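PDB 6ZD1: telomerase reverse transcriptase from Candida tropicalis MYA-3404, which probably extends telomeres by reverse transcription, copying a template within the telomerase RNA to add repeats to chromosome ends. Local coordinates for residues Lys678-Ile681 / Thr682-Ala686; Leu609-Ile612 / Arg613-Asp617. All coordinates share one frame; numbering follows the deposited sequence.

Contact 1: Lys678-Ile681 / Thr682-Ala686; sequences KITI and TKSLA
Two side-chain hydroxyls fold back onto the turn before them. Thr-682 OG1 donates to Lys-678 O at 2.6 Å, and Ser-684 OG donates to Thr-680 O at 2.9 Å. Lys-678 O also takes Thr-682 N at 2.8 Å, and Thr-680 O takes Ser-684 N at 2.8 Å. In both pairs the hydroxyl and the N-H arrive from opposite faces of the carbonyl plane. The Thr-682 hydroxyl sits well above the plane, 39° out of it. With chi1 at -55°, OG1 stands beside the N of Thr-682 and anti to that residue's own C, which lets it reach back to the preceding turn. Bonding to the carbonyl four residues back, beside the backbone N-H, is a common way for Thr and Ser hydroxyls to be satisfied within a helix.

Lys-683 N to Ile-679 O is a regular alpha-helical bond. Leu-685 N to Ile-681 O is weak, with an N-H...O angle of 124°.

On the buried side Ile-681 and Leu-685 lie side by side, with Ile-681 CG2 at 3.8 Å from Leu-685 CD1.

Thr-682 OG1 is also bonded to Tyr-699 OH. Helix 670-684 belongs to the C-terminal helical bundle. There Ile-681 and Leu-685 pack on Phe-624 of helix 609-637. They also meet helix 642-664, at Ile-653 and Phe-645, and helix 692-699, at Leu-698 and Ile-695.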
loop_
_atom_site.group_PDB
_atom_site.type_symbol
_atom_site.label_atom_id
_atom_site.label_comp_id
_atom_site.label_asym_id
_atom_site.label_seq_id
_atom_site.Cartn_x
_atom_site.Cartn_y
_atom_site.Cartn_z
ATOM N N LYS A 678 -10.899 -2.404 15.528
ATOM C CA LYS A 678 -11.637 -2.217 16.773
ATOM C C LYS A 678 -10.793 -2.628 17.971
ATOM O O LYS A 678 -10.722 -1.906 18.972
ATOM C CB LYS A 678 -12.938 -3.020 16.743
ATOM C CG LYS A 678 -13.901 -2.610 15.646
ATOM C CD LYS A 678 -15.130 -3.501 15.666
ATOM C CE LYS A 678 -16.124 -3.103 14.594
ATOM N NZ LYS A 678 -17.329 -3.979 14.661
ATOM N N ILE A 679 -10.126 -3.778 17.876
ATOM C CA ILE A 679 -9.307 -4.249 18.989
ATOM C C ILE A 679 -8.140 -3.301 19.235
ATOM O O ILE A 679 -7.844 -2.944 20.383
ATOM C CB ILE A 679 -8.828 -5.684 18.718
ATOM C CG1 ILE A 679 -10.038 -6.613 18.590
ATOM C CG2 ILE A 679 -7.886 -6.149 19.819
ATOM C CD1 ILE A 679 -9.689 -8.032 18.220
ATOM N N THR A 680 -7.475 -2.860 18.163
ATOM C CA THR A 680 -6.360 -1.928 18.319
ATOM C C THR A 680 -6.821 -0.601 18.913
ATOM O O THR A 680 -6.152 -0.038 19.788
ATOM C CB THR A 680 -5.668 -1.708 16.976
ATOM O OG1 THR A 680 -5.191 -2.964 16.480
ATOM C CG2 THR A 680 -4.496 -0.759 17.137
ATOM N N ILE A 681 -7.963 -0.087 18.455
ATOM C CA ILE A 681 -8.472 1.171 18.990
ATOM C C ILE A 681 -8.858 1.009 20.456
ATOM O O ILE A 681 -8.570 1.879 21.287
ATOM C CB ILE A 681 -9.650 1.664 18.130
ATOM C CG1 ILE A 681 -9.141 2.037 16.736
ATOM C CG2 ILE A 681 -10.366 2.834 18.795
ATOM C CD1 ILE A 681 -10.191 2.610 15.825
ATOM N N THR A 682 -9.485 -0.120 20.798
ATOM C CA THR A 682 -9.830 -0.399 22.188
ATOM C C THR A 682 -8.590 -0.409 23.070
ATOM O O THR A 682 -8.555 0.239 24.124
ATOM C CB THR A 682 -10.547 -1.747 22.286
ATOM O OG1 THR A 682 -11.684 -1.752 21.415
ATOM C CG2 THR A 682 -10.996 -2.010 23.712
ATOM N N LYS A 683 -7.557 -1.144 22.651
ATOM C CA LYS A 683 -6.329 -1.221 23.435
ATOM C C LYS A 683 -5.663 0.146 23.544
ATOM O O LYS A 683 -5.277 0.574 24.639
ATOM C CB LYS A 683 -5.381 -2.244 22.804
ATOM C CG LYS A 683 -4.301 -2.778 23.733
ATOM C CD LYS A 683 -3.012 -1.979 23.614
ATOM C CE LYS A 683 -1.945 -2.523 24.552
ATOM N NZ LYS A 683 -2.404 -2.508 25.975
ATOM N N SER A 684 -5.567 0.866 22.424
ATOM C CA SER A 684 -4.902 2.165 22.395
ATOM C C SER A 684 -5.635 3.225 23.206
ATOM O O SER A 684 -5.069 4.296 23.456
ATOM C CB SER A 684 -4.757 2.650 20.947
ATOM O OG SER A 684 -3.942 1.776 20.184
ATOM N N LEU A 685 -6.888 2.980 23.587
ATOM C CA LEU A 685 -7.640 3.919 24.405
ATOM C C LEU A 685 -7.730 3.484 25.862
ATOM O O LEU A 685 -8.569 4.003 26.603
ATOM C CB LEU A 685 -9.039 4.123 23.829
ATOM C CG LEU A 685 -9.100 4.822 22.473
ATOM C CD1 LEU A 685 -10.539 4.900 22.000
ATOM C CD2 LEU A 685 -8.475 6.213 22.540
ATOM N N ALA A 686 -6.880 2.547 26.290
ATOM C CA ALA A 686 -6.900 2.117 27.685
ATOM C C ALA A 686 -6.640 3.278 28.637
ATOM O O ALA A 686 -7.182 3.298 29.748
ATOM C CB ALA A 686 -5.873 1.004 27.912
#

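Contact 2: Leu609-Ile612 / Arg613-Asp617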
loop_
_atom_site.group_PDB
_atom_site.type_symbol
_atom_site.label_atom_id
_atom_site.label_comp_id
_atom_site.label_asym_id
_atom_site.label_seq_id
_atom_site.Cartn_x
_atom_site.Cartn_y
_atom_site.Cartn_z
ATOM N N LEU A 609 -2.013 -10.818 5.324
ATOM C CA LEU A 609 -2.980 -10.039 6.091
ATOM C C LEU A 609 -2.418 -9.629 7.446
ATOM O O LEU A 609 -2.676 -8.517 7.918
ATOM C CB LEU A 609 -4.273 -10.827 6.273
ATOM C CG LEU A 609 -5.343 -10.607 5.208
ATOM C CD1 LEU A 609 -6.678 -11.173 5.668
ATOM C CD2 LEU A 609 -5.467 -9.130 4.876
ATOM N N GLU A 610 -1.647 -10.515 8.089
ATOM C CA GLU A 610 -1.045 -10.159 9.369
ATOM C C GLU A 610 -0.083 -8.992 9.215
ATOM O O GLU A 610 0.031 -8.155 10.117
ATOM C CB GLU A 610 -0.309 -11.360 9.975
ATOM C CG GLU A 610 -1.159 -12.603 10.178
ATOM C CD GLU A 610 -1.091 -13.558 9.000
ATOM O OE1 GLU A 610 -1.923 -14.488 8.937
ATOM O OE2 GLU A 610 -0.203 -13.381 8.138
ATOM N N THR A 611 0.602 -8.914 8.070
ATOM C CA THR A 611 1.470 -7.774 7.799
ATOM C C THR A 611 0.653 -6.525 7.499
ATOM O O THR A 611 0.973 -5.436 7.990
ATOM C CB THR A 611 2.412 -8.096 6.640
ATOM O OG1 THR A 611 3.343 -9.106 7.052
ATOM C CG2 THR A 611 3.175 -6.850 6.207
ATOM N N ILE A 612 -0.411 -6.660 6.701
ATOM C CA ILE A 612 -1.290 -5.519 6.453
ATOM C C ILE A 612 -1.872 -5.018 7.765
ATOM O O ILE A 612 -1.874 -3.814 8.047
ATOM C CB ILE A 612 -2.403 -5.893 5.461
ATOM C CG1 ILE A 612 -1.830 -6.100 4.064
ATOM C CG2 ILE A 612 -3.471 -4.809 5.436
ATOM C CD1 ILE A 612 -2.869 -6.528 3.056
ATOM N N ARG A 613 -2.339 -5.943 8.604
ATOM C CA ARG A 613 -2.973 -5.553 9.856
ATOM C C ARG A 613 -1.984 -4.837 10.764
ATOM O O ARG A 613 -2.259 -3.730 11.245
ATOM C CB ARG A 613 -3.556 -6.791 10.535
ATOM C CG ARG A 613 -3.891 -6.611 11.994
ATOM C CD ARG A 613 -2.974 -7.456 12.852
ATOM N NE ARG A 613 -3.445 -7.528 14.228
ATOM C CZ ARG A 613 -2.956 -8.362 15.138
ATOM N NH1 ARG A 613 -1.978 -9.196 14.812
ATOM N NH2 ARG A 613 -3.448 -8.364 16.370
ATOM N N GLU A 614 -0.797 -5.422 10.956
ATOM C CA GLU A 614 0.187 -4.823 11.854
ATOM C C GLU A 614 0.646 -3.455 11.363
ATOM O O GLU A 614 0.960 -2.578 12.178
ATOM C CB GLU A 614 1.377 -5.768 12.034
ATOM C CG GLU A 614 1.048 -6.997 12.878
ATOM C CD GLU A 614 2.178 -8.007 12.920
ATOM O OE1 GLU A 614 3.317 -7.650 12.538
ATOM O OE2 GLU A 614 1.927 -9.161 13.330
ATOM N N ASN A 615 0.674 -3.241 10.047
ATOM C CA ASN A 615 1.024 -1.921 9.529
ATOM C C ASN A 615 -0.052 -0.904 9.871
ATOM O O ASN A 615 0.248 0.215 10.303
ATOM C CB ASN A 615 1.239 -1.989 8.020
ATOM C CG ASN A 615 2.453 -2.804 7.653
ATOM O OD1 ASN A 615 3.529 -2.634 8.231
ATOM N ND2 ASN A 615 2.286 -3.712 6.702
ATOM N N VAL A 616 -1.316 -1.271 9.659
ATOM C CA VAL A 616 -2.414 -0.427 10.109
ATOM C C VAL A 616 -2.324 -0.205 11.613
ATOM O O VAL A 616 -2.477 0.922 12.099
ATOM C CB VAL A 616 -3.755 -1.057 9.693
ATOM C CG1 VAL A 616 -4.917 -0.308 10.318
ATOM C CG2 VAL A 616 -3.868 -1.072 8.171
ATOM N N ASP A 617 -2.013 -1.264 12.369
ATOM C CA ASP A 617 -1.865 -1.121 13.814
ATOM C C ASP A 617 -0.713 -0.187 14.161
ATOM O O ASP A 617 -0.809 0.604 15.107
ATOM C CB ASP A 617 -1.658 -2.492 14.462
ATOM C CG ASP A 617 -2.884 -3.383 14.358
ATOM O OD1 ASP A 617 -3.930 -2.909 13.857
ATOM O OD2 ASP A 617 -2.801 -4.559 14.779
#
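The amide of Asn-615 lies with one face over the carbonyl oxygen of Thr-611. That oxygen is almost straight below ND2, so no amide N-H points at it. The gap from ND2 to Thr-611 O, 2.5 Å, is too short for comfort, and the exact placing of the amide is doubtful. Thr-611 CG2 comes obliquely to the nitrogen end of the amide, on the same side as the oxygen.

The carboxylate of Glu-614 turns a face to another carbonyl, with its CD 3.5 Å from Glu-610 O. Its two oxygens have other partners: OE2 bonds to Ser-308 OG, and OE1 to the backbone N of Asn-310. The latter is at the start of helix 309-326, whose dipole would probably stabilise the negative charge.

The guanidinium of Arg-613 has Asp-617 OD2 well out of its plane, 3.1 Å from NE. This salt bridge rests on charge alone. A bend at chi2 (-113°) turns the arginine along the helix to reach it.

All this decorates the first turns of helix 609-637, in the helical C-terminal part, which probably corresponds to the thumb of other telomerases. Arg-613 N to Leu-609 O, at 2.7 Å, begins a run of alpha-helical bonds that continues to Val-616 N to Ile-612 O, at 3.1 Å. Thr-611 OG1 bonds to Asn-307 O and to Ser-608 OG. On the buried side Ile-612 packs on Phe-660 and Val-616 on Thr-656, both of helix 642-664, while Val-616 also touches Ile-677.

In the fold
Contact 2 lies at the start of helix 609-637, and contact 1 at the end of helix 670-684. Their centres are about 15 Å apart. The two helices touch here: Thr-680 OG1 of contact 1 comes to 2.9 Å from Asp-617 OD1 of contact 2, a probable but weak hydrogen bond. Asp-617 OD2 faces Arg-613 of its own helix, while OD1 faces Thr-680 of the neighbour. The Thr-680 hydroxyl also bonds to Cys-676 O, and Arg-613 packs against Cys-676, so Cys-676 touches residues of both contacts. Helix 642-664 is packed against by both contacts. The centre of contact 2 lies about 11 Å from the centre of the chain, that of contact 1 about 23 Å.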